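Local coordinates for protein KP700603 (Klebsiella pneumoniae 700603, PDB 5KVK) that is of unknown function but belongs to the competence-damaged protein (CinA) superfamily, some members of which are nicotinamide mononucleotide deamidases, at residues A[93-97]-A[131-136]. Sequence-based numbering, arbitrary orientation.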
loop_
_atom_site.group_PDB
_atom_site.type_symbol
_atom_site.label_atom_id
_atom_site.label_comp_id
_atom_site.label_asym_id
_atom_site.label_seq_id
_atom_site.Cartn_x
_atom_site.Cartn_y
_atom_site.Cartn_z
ATOM N N SER A 93 -2.363 -8.319 11.918
ATOM C CA SER A 93 -2.217 -9.469 10.998
ATOM C C SER A 93 -3.535 -10.211 10.875
ATOM O O SER A 93 -3.910 -10.610 9.771
ATOM C CB SER A 93 -1.110 -10.425 11.423
ATOM O OG SER A 93 -1.457 -11.177 12.558
ATOM N N THR A 94 -4.278 -10.348 11.988
ATOM C CA THR A 94 -5.580 -11.024 11.915
ATOM C C THR A 94 -6.538 -10.196 11.057
ATOM O O THR A 94 -7.359 -10.740 10.304
ATOM C CB THR A 94 -6.134 -11.176 13.315
ATOM O OG1 THR A 94 -5.260 -12.003 14.092
ATOM C CG2 THR A 94 -7.547 -11.793 13.292
ATOM N N GLY A 95 -6.513 -8.867 11.224
ATOM C CA GLY A 95 -7.462 -8.050 10.490
ATOM C C GLY A 95 -7.263 -8.160 8.988
ATOM O O GLY A 95 -8.238 -8.282 8.237
ATOM N N ILE A 96 -6.008 -8.160 8.543
ATOM C CA ILE A 96 -5.812 -8.186 7.088
ATOM C C ILE A 96 -5.953 -9.623 6.557
ATOM O O ILE A 96 -6.462 -9.828 5.445
ATOM C CB ILE A 96 -4.465 -7.554 6.679
ATOM C CG1 ILE A 96 -4.341 -7.365 5.128
ATOM C CG2 ILE A 96 -3.295 -8.342 7.240
ATOM C CD1 ILE A 96 -5.478 -6.479 4.534
ATOM N N LEU A 97 -5.562 -10.621 7.335
ATOM C CA LEU A 97 -5.787 -12.009 6.922
ATOM C C LEU A 97 -7.269 -12.242 6.648
ATOM O O LEU A 97 -7.673 -12.880 5.648
ATOM C CB LEU A 97 -5.272 -12.958 8.032
ATOM C CG LEU A 97 -5.357 -14.445 7.694
ATOM C CD1 LEU A 97 -4.299 -14.755 6.650
ATOM C CD2 LEU A 97 -5.196 -15.365 8.913
ATOM N N ASN A 131 1.387 -14.317 10.146
ATOM C CA ASN A 131 0.176 -14.984 10.609
ATOM C C ASN A 131 -0.161 -16.023 9.552
ATOM O O ASN A 131 -0.642 -15.677 8.472
ATOM C CB ASN A 131 -0.944 -13.948 10.770
ATOM C CG ASN A 131 -2.234 -14.551 11.303
ATOM O OD1 ASN A 131 -2.448 -15.765 11.150
ATOM N ND2 ASN A 131 -3.123 -13.733 11.924
ATOM N N PHE A 132 0.061 -17.294 9.846
ATOM C CA PHE A 132 -0.342 -18.361 8.923
ATOM C C PHE A 132 -1.665 -18.964 9.393
ATOM O O PHE A 132 -1.728 -19.698 10.397
ATOM C CB PHE A 132 0.743 -19.423 8.847
ATOM C CG PHE A 132 0.385 -20.626 8.034
ATOM C CD1 PHE A 132 -0.069 -20.504 6.698
ATOM C CD2 PHE A 132 0.541 -21.899 8.555
ATOM C CE1 PHE A 132 -0.379 -21.592 5.927
ATOM C CE2 PHE A 132 0.265 -23.000 7.782
ATOM C CZ PHE A 132 -0.215 -22.853 6.451
ATOM N N ARG A 133 -2.735 -18.661 8.666
ATOM C CA ARG A 133 -4.052 -19.218 8.982
ATOM C C ARG A 133 -4.409 -19.153 10.473
ATOM O O ARG A 133 -5.030 -20.099 11.012
ATOM C CB ARG A 133 -4.141 -20.689 8.510
ATOM C CG ARG A 133 -3.947 -20.800 7.045
ATOM C CD ARG A 133 -4.212 -22.200 6.499
ATOM N NE ARG A 133 -4.128 -22.101 5.050
ATOM C CZ ARG A 133 -3.761 -23.052 4.226
ATOM N NH1 ARG A 133 -3.435 -24.240 4.687
ATOM N NH2 ARG A 133 -3.730 -22.806 2.909
ATOM N N GLY A 134 -4.016 -18.060 11.142
ATOM C CA GLY A 134 -4.309 -17.840 12.549
ATOM C C GLY A 134 -3.234 -18.279 13.534
ATOM O O GLY A 134 -3.379 -18.012 14.735
ATOM N N GLN A 135 -2.172 -18.951 13.075
ATOM C CA GLN A 135 -0.991 -19.221 13.904
ATOM C C GLN A 135 -0.025 -18.067 13.709
ATOM O O GLN A 135 0.464 -17.870 12.597
ATOM C CB GLN A 135 -0.340 -20.542 13.492
ATOM C CG GLN A 135 -1.246 -21.746 13.640
ATOM C CD GLN A 135 -0.536 -23.090 13.295
ATOM O OE1 GLN A 135 0.595 -23.091 12.771
ATOM N NE2 GLN A 135 -1.184 -24.207 13.614
ATOM N N ILE A 136 0.207 -17.269 14.755
ATOM C CA ILE A 136 0.960 -16.017 14.624
ATOM C C ILE A 136 2.336 -16.176 15.267
ATOM O O ILE A 136 2.466 -16.631 16.423
ATOM C CB ILE A 136 0.198 -14.822 15.235
ATOM C CG1 ILE A 136 -1.241 -14.763 14.704
ATOM C CG2 ILE A 136 0.969 -13.561 14.962
ATOM C CD1 ILE A 136 -2.136 -13.676 15.378
HETATM O O HOH W 1 -5.502 -14.673 13.406
#
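A beta hairpin, formed where strand 125-132 turns back into strand 135-142, outermost in this chain's sheet, meets the flank of helix 86-100 through Asn131, the residue just before the turn. Its amide bonds directly to Ser93 and through a water to Thr94, while the turn itself lies against Leu97. Asn131 ND2 donates to Ser93 OG at 3.1 Å, a bent bond (149° at the hydrogen) with the hydroxyl tilted 15° out of the amide plane. Ser93 OG also bonds to Gln90 O, one turn back in the helix, so the hydroxyl joins helix backbone to hairpin. Beside this bond, Asn131 CB packs on Ser93 CB at 3.6 Å. A water bridges Thr94 OG1 and Asn131 ND2, accepting from the amide at 3.0 Å from ND2; with Ser93 OG, that gives the nitrogen two acceptors.

The opposite end of the same amide works within the hairpin. Phe132 to Gln135 form a type I' turn, and Asn131 OD1 takes the backbone N-H of Gly134 in an Asx motif, 2.8 Å from Gly134 N and in the carbonyl plane. CG anti to the backbone N (chi1 -178°) carries the amide out to Ser93 OG, and its two bonded ends limit rotation about chi2. Leu97 crosses the Asn131 side chain at about a right angle, bringing CD2 to 3.6 Å from OD1 and 3.7 Å from Gly134 N, so the methyl lies beside the Asx bond. On the other strand of the hairpin, Ile136 puts its CD1 methyl 3.8 Å from Thr94 OG1, and equally near Ser93 OG. Behind the contact, Ser93 and Leu97 rest on Ala107 and Ala105 of strand 104-110, which pairs with strand 125-132; at the turn, the CB of Arg133 turns away from the helix, and its NH2 forms a salt bridge with Asp103 OD1.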